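Local coordinates for CdiI (Burkholderia pseudomallei 1026a, PDB 4G6V), which binds the tRNase toxin CdiA-CT as its immunity protein, probably blocking toxicity in contact-dependent growth inhibition, at residues B[5-10]-B[62-67]; B[49-54]-B[90-95]. One frame throughout, in Å; residues are numbered along the deposited sequence.

Interaction 1: B[5-10]-B[62-67]; sequences LFCYLS and FLVSLN
C7 and F62 face each other across two antiparallel strands, and the cysteine lies over the aromatic ring. C7 CB stands 3.6 Å from the centroid of the F62 ring, 17° off its normal, a CH-pi contact over the face. C7 SG reaches the same ring more obliquely, 4.2 Å from its centroid, a sulfur-aromatic contact. With chi1 at 70°, F62 CG lies between the backbone N and the carbonyl carbon, which turns the ring face under C7 CB. L9 CD1 lies instead in the ring plane at the edge, 3.9 Å from F62 CE2. Further along the same sheet face, L5 CB and V64 CB pack at 4.0 Å. The reverse face carries F6 and L63, whose side chains run side by side; L63 CD1 sits over the F6 ring, 3.6 Å from its centroid and displaced toward the rim. The short strand segments run antiparallel, 157° between their directions, and L5–V64 and C7–F62 are hydrogen-bonded pairs on either side of the non-hydrogen-bonded pair F6–L63. L5 N to V64 O, at 2.8 Å, is one of four backbone bonds. Such alternation marks neighbouring strands inside a sheet: F6 and L63 pack on T117 and G125 of the toxin chain, while helix 75-84 covers L5, C7 and V64 through I75, V78 and L82, strand 91-95 flanks strand 4-9, and strand 35-42 flanks strand 60-66.

Interaction 2: B[49-54]-B[90-95]; sequences EIAAEH and AILILQ
A51, near the C-terminal end of helix 45-53, and L92 of strand 91-95 make the nearest backbone approach, 7.1 Å between their CA atoms, a separation filled by strand side chains that reach the helix. L92 and L94, alternate residues of the strand, both point toward the helix. L92 CD2 fits against the helix backbone, 3.7 Å from A51 CA, and also touches the root of the histidine at 3.6 Å from H54 CB; the L92 and H54 side chains cross at about a right angle. L94 approaches H54 from the opposite direction and lays its methyls over one face of the imidazole. L94 CD1 is 3.9 Å from the H54 ring centroid and 28° off the ring normal, a CH-pi contact. That methyl also meets I50 CG2 at 4.0 Å, so one leucine branch touches both I50 and H54, four residues apart. H54 follows the helix, and its ring is tied back to it: H54 ND1 donates to I50 O at 2.7 Å, close to the imidazole plane. Chi1 of -54°, with CG anti to the carbonyl carbon of H54, carries the ring back to I50 O, and the bond limits its rotation under L94. I50 also packs on N113 of the toxin chain. This is helix-on-sheet packing: Y8 of adjacent strand 4-9 packs on I50, A51 and L92, while I91 and I93 meet helix 75-84 on the opposite face.

In the fold
The two contacts lie 11 Å apart, centre to centre, and share one antiparallel sheet, in which strand 4-9 sits between strands 60-66 and 91-95. Interaction 1 joins two sheet strands near the centre of the molecule, about 3 Å from it, whereas interaction 2 packs helix 45-53 against one sheet face nearer the periphery. Backbone pairing of F6 with L94 (F6 N to L94 O 2.8 Å) and of Y8 with L92 couples them directly. Along the chain their segments alternate, 5-10, 49-54, 62-67, 90-95, so the chain interleaves sheet strands with the helix that covers one of their faces. Residues of both contacts (F6, L63, I50) also pack on the toxin chain, so this part of the fold lies at the complex interface.

Interaction 1: B[5-10]-B[62-67]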
loop_
_atom_site.group_PDB
_atom_site.type_symbol
_atom_site.label_atom_id
_atom_site.label_comp_id
_atom_site.label_asym_id
_atom_site.label_seq_id
_atom_site.Cartn_x
_atom_site.Cartn_y
_atom_site.Cartn_z
ATOM N N LEU B 5 -2.396 4.173 2.897
ATOM C CA LEU B 5 -2.198 5.612 2.985
ATOM C C LEU B 5 -0.824 5.895 3.603
ATOM O O LEU B 5 -0.537 5.501 4.739
ATOM C CB LEU B 5 -3.341 6.260 3.782
ATOM C CG LEU B 5 -4.748 5.978 3.210
ATOM C CD1 LEU B 5 -5.867 6.587 4.044
ATOM C CD2 LEU B 5 -4.874 6.431 1.754
ATOM N N PHE B 6 0.034 6.523 2.809
ATOM C CA PHE B 6 1.336 6.962 3.264
ATOM C C PHE B 6 1.173 8.334 3.887
ATOM O O PHE B 6 0.765 9.267 3.221
ATOM C CB PHE B 6 2.295 7.054 2.092
ATOM C CG PHE B 6 2.939 5.768 1.761
ATOM C CD1 PHE B 6 4.315 5.637 1.782
ATOM C CD2 PHE B 6 2.173 4.658 1.461
ATOM C CE1 PHE B 6 4.915 4.405 1.492
ATOM C CE2 PHE B 6 2.769 3.425 1.160
ATOM C CZ PHE B 6 4.135 3.304 1.182
ATOM N N CYS B 7 1.488 8.462 5.164
ATOM C CA CYS B 7 1.194 9.683 5.890
ATOM C C CYS B 7 2.476 10.260 6.383
ATOM O O CYS B 7 3.148 9.658 7.196
ATOM C CB CYS B 7 0.296 9.377 7.087
ATOM S SG CYS B 7 -1.295 8.644 6.623
ATOM N N TYR B 8 2.826 11.421 5.874
ATOM C CA TYR B 8 3.981 12.168 6.359
ATOM C C TYR B 8 3.575 13.315 7.286
ATOM O O TYR B 8 2.589 14.031 7.028
ATOM C CB TYR B 8 4.771 12.734 5.187
ATOM C CG TYR B 8 5.048 11.727 4.108
ATOM C CD1 TYR B 8 6.327 11.260 3.898
ATOM C CD2 TYR B 8 4.017 11.237 3.297
ATOM C CE1 TYR B 8 6.593 10.337 2.904
ATOM C CE2 TYR B 8 4.272 10.325 2.293
ATOM C CZ TYR B 8 5.564 9.876 2.103
ATOM O OH TYR B 8 5.841 8.960 1.116
ATOM N N LEU B 9 4.352 13.489 8.356
ATOM C CA LEU B 9 4.079 14.515 9.353
ATOM C C LEU B 9 5.255 15.454 9.547
ATOM O O LEU B 9 6.415 15.058 9.451
ATOM C CB LEU B 9 3.714 13.886 10.697
ATOM C CG LEU B 9 2.425 13.071 10.809
ATOM C CD1 LEU B 9 2.344 12.429 12.173
ATOM C CD2 LEU B 9 1.194 13.931 10.551
ATOM N N SER B 10 4.950 16.710 9.841
ATOM C CA SER B 10 5.985 17.689 10.098
ATOM C C SER B 10 6.470 17.552 11.547
ATOM O O SER B 10 7.601 17.910 11.850
ATOM C CB SER B 10 5.468 19.091 9.815
ATOM O OG SER B 10 4.543 19.484 10.810
ATOM N N PHE B 62 3.959 7.447 9.023
ATOM C CA PHE B 62 3.307 6.219 9.430
ATOM C C PHE B 62 2.362 5.768 8.322
ATOM O O PHE B 62 2.060 6.527 7.391
ATOM C CB PHE B 62 2.563 6.397 10.751
ATOM C CG PHE B 62 1.366 7.268 10.634
ATOM C CD1 PHE B 62 0.168 6.754 10.142
ATOM C CD2 PHE B 62 1.429 8.605 10.981
ATOM C CE1 PHE B 62 -0.959 7.560 9.992
ATOM C CE2 PHE B 62 0.303 9.426 10.830
ATOM C CZ PHE B 62 -0.898 8.895 10.331
ATOM N N LEU B 63 1.902 4.531 8.422
ATOM C CA LEU B 63 1.099 3.941 7.375
ATOM C C LEU B 63 -0.298 3.615 7.894
ATOM O O LEU B 63 -0.473 3.268 9.066
ATOM C CB LEU B 63 1.803 2.695 6.862
ATOM C CG LEU B 63 1.527 2.217 5.440
ATOM C CD1 LEU B 63 1.921 3.296 4.453
ATOM C CD2 LEU B 63 2.289 0.909 5.158
ATOM N N VAL B 64 -1.293 3.770 7.022
ATOM C CA VAL B 64 -2.663 3.341 7.307
ATOM C C VAL B 64 -3.109 2.345 6.230
ATOM O O VAL B 64 -3.239 2.694 5.066
ATOM C CB VAL B 64 -3.660 4.525 7.357
ATOM C CG1 VAL B 64 -5.058 4.065 7.756
ATOM C CG2 VAL B 64 -3.197 5.554 8.339
ATOM N N SER B 65 -3.329 1.098 6.626
ATOM C CA SER B 65 -3.719 0.059 5.688
ATOM C C SER B 65 -5.209 -0.157 5.675
ATOM O O SER B 65 -5.862 -0.113 6.721
ATOM C CB SER B 65 -3.031 -1.246 6.040
ATOM O OG SER B 65 -1.644 -1.148 5.749
ATOM N N LEU B 66 -5.738 -0.377 4.476
ATOM C CA LEU B 66 -7.134 -0.723 4.305
ATOM C C LEU B 66 -7.246 -2.226 4.582
ATOM O O LEU B 66 -6.832 -3.075 3.769
ATOM C CB LEU B 66 -7.619 -0.364 2.893
ATOM C CG LEU B 66 -9.052 -0.769 2.515
ATOM C CD1 LEU B 66 -10.093 0.064 3.273
ATOM C CD2 LEU B 66 -9.294 -0.718 0.985
ATOM N N ASN B 67 -7.780 -2.554 5.753
ATOM C CA ASN B 67 -7.854 -3.942 6.167
ATOM C C ASN B 67 -9.166 -4.617 5.797
ATOM O O ASN B 67 -9.212 -5.816 5.603
ATOM C CB ASN B 67 -7.621 -4.060 7.667
ATOM C CG ASN B 67 -7.135 -5.416 8.053
ATOM O OD1 ASN B 67 -6.257 -5.983 7.395
ATOM N ND2 ASN B 67 -7.702 -5.963 9.119
#

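Interaction 2: B[49-54]-B[90-95]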
loop_
_atom_site.group_PDB
_atom_site.type_symbol
_atom_site.label_atom_id
_atom_site.label_comp_id
_atom_site.label_asym_id
_atom_site.label_seq_id
_atom_site.Cartn_x
_atom_site.Cartn_y
_atom_site.Cartn_z
ATOM N N GLU B 49 12.352 13.101 0.997
ATOM C CA GLU B 49 12.471 13.558 -0.370
ATOM C C GLU B 49 11.091 13.636 -1.038
ATOM O O GLU B 49 10.735 14.660 -1.635
ATOM C CB GLU B 49 13.401 12.632 -1.146
ATOM C CG GLU B 49 13.813 13.157 -2.506
ATOM C CD GLU B 49 14.699 12.178 -3.246
ATOM O OE1 GLU B 49 14.734 10.992 -2.841
ATOM O OE2 GLU B 49 15.361 12.602 -4.221
ATOM N N ILE B 50 10.326 12.554 -0.916
ATOM C CA ILE B 50 8.977 12.474 -1.477
ATOM C C ILE B 50 8.029 13.483 -0.832
ATOM O O ILE B 50 7.298 14.166 -1.537
ATOM C CB ILE B 50 8.380 11.045 -1.350
ATOM C CG1 ILE B 50 9.201 10.023 -2.147
ATOM C CG2 ILE B 50 6.939 11.013 -1.822
ATOM C CD1 ILE B 50 8.657 8.607 -2.051
ATOM N N ALA B 51 8.052 13.605 0.495
ATOM C CA ALA B 51 7.250 14.634 1.176
ATOM C C ALA B 51 7.555 16.064 0.700
ATOM O O ALA B 51 6.651 16.903 0.609
ATOM C CB ALA B 51 7.400 14.541 2.695
ATOM N N ALA B 52 8.823 16.333 0.394
ATOM C CA ALA B 52 9.252 17.680 0.032
ATOM C C ALA B 52 8.867 18.063 -1.401
ATOM O O ALA B 52 8.791 19.242 -1.728
ATOM C CB ALA B 52 10.746 17.863 0.262
ATOM N N GLU B 53 8.633 17.068 -2.245
ATOM C CA GLU B 53 8.078 17.290 -3.582
ATOM C C GLU B 53 6.615 17.736 -3.527
ATOM O O GLU B 53 6.119 18.358 -4.463
ATOM C CB GLU B 53 8.179 16.023 -4.439
ATOM C CG GLU B 53 9.474 15.899 -5.220
ATOM C CD GLU B 53 9.851 14.454 -5.515
ATOM O OE1 GLU B 53 8.944 13.639 -5.812
ATOM O OE2 GLU B 53 11.056 14.120 -5.440
ATOM N N HIS B 54 5.940 17.416 -2.422
ATOM C CA HIS B 54 4.553 17.823 -2.201
ATOM C C HIS B 54 4.399 18.914 -1.150
ATOM O O HIS B 54 3.345 19.020 -0.519
ATOM C CB HIS B 54 3.729 16.627 -1.768
ATOM C CG HIS B 54 3.831 15.463 -2.692
ATOM N ND1 HIS B 54 4.839 14.528 -2.614
ATOM C CD2 HIS B 54 3.036 15.061 -3.725
ATOM C CE1 HIS B 54 4.669 13.606 -3.548
ATOM N NE2 HIS B 54 3.577 13.918 -4.236
ATOM N N ALA B 90 1.328 19.894 10.135
ATOM C CA ALA B 90 0.973 19.596 8.760
ATOM C C ALA B 90 1.054 18.087 8.474
ATOM O O ALA B 90 1.921 17.372 9.016
ATOM C CB ALA B 90 1.894 20.363 7.822
ATOM N N ILE B 91 0.140 17.599 7.638
ATOM C CA ILE B 91 0.176 16.198 7.226
ATOM C C ILE B 91 -0.022 16.071 5.728
ATOM O O ILE B 91 -0.900 16.702 5.162
ATOM C CB ILE B 91 -0.823 15.274 8.028
ATOM C CG1 ILE B 91 -0.553 13.805 7.725
ATOM C CG2 ILE B 91 -2.266 15.582 7.749
ATOM C CD1 ILE B 91 -1.618 12.867 8.260
ATOM N N LEU B 92 0.825 15.285 5.078
ATOM C CA LEU B 92 0.613 14.966 3.673
ATOM C C LEU B 92 0.134 13.519 3.632
ATOM O O LEU B 92 0.707 12.668 4.307
ATOM C CB LEU B 92 1.918 15.151 2.896
ATOM C CG LEU B 92 2.106 14.414 1.572
ATOM C CD1 LEU B 92 1.196 14.999 0.546
ATOM C CD2 LEU B 92 3.548 14.493 1.117
ATOM N N ILE B 93 -0.932 13.237 2.890
ATOM C CA ILE B 93 -1.392 11.846 2.742
ATOM C C ILE B 93 -1.379 11.392 1.287
ATOM O O ILE B 93 -2.148 11.896 0.477
ATOM C CB ILE B 93 -2.830 11.637 3.271
ATOM C CG1 ILE B 93 -2.939 12.013 4.750
ATOM C CG2 ILE B 93 -3.281 10.187 3.029
ATOM C CD1 ILE B 93 -4.354 11.854 5.305
ATOM N N LEU B 94 -0.518 10.442 0.962
ATOM C CA LEU B 94 -0.496 9.874 -0.373
ATOM C C LEU B 94 -1.022 8.422 -0.385
ATOM O O LEU B 94 -0.428 7.499 0.190
ATOM C CB LEU B 94 0.915 9.938 -0.960
ATOM C CG LEU B 94 1.642 11.278 -1.034
ATOM C CD1 LEU B 94 2.957 11.129 -1.761
ATOM C CD2 LEU B 94 0.803 12.313 -1.741
ATOM N N GLN B 95 -2.150 8.212 -1.046
ATOM C CA GLN B 95 -2.645 6.862 -1.209
ATOM C C GLN B 95 -1.630 6.102 -2.057
ATOM O O GLN B 95 -1.259 6.550 -3.159
ATOM C CB GLN B 95 -4.000 6.874 -1.874
ATOM C CG GLN B 95 -4.700 5.554 -1.794
ATOM C CD GLN B 95 -6.188 5.675 -1.998
ATOM O OE1 GLN B 95 -6.795 6.700 -1.675
ATOM N NE2 GLN B 95 -6.790 4.624 -2.531
#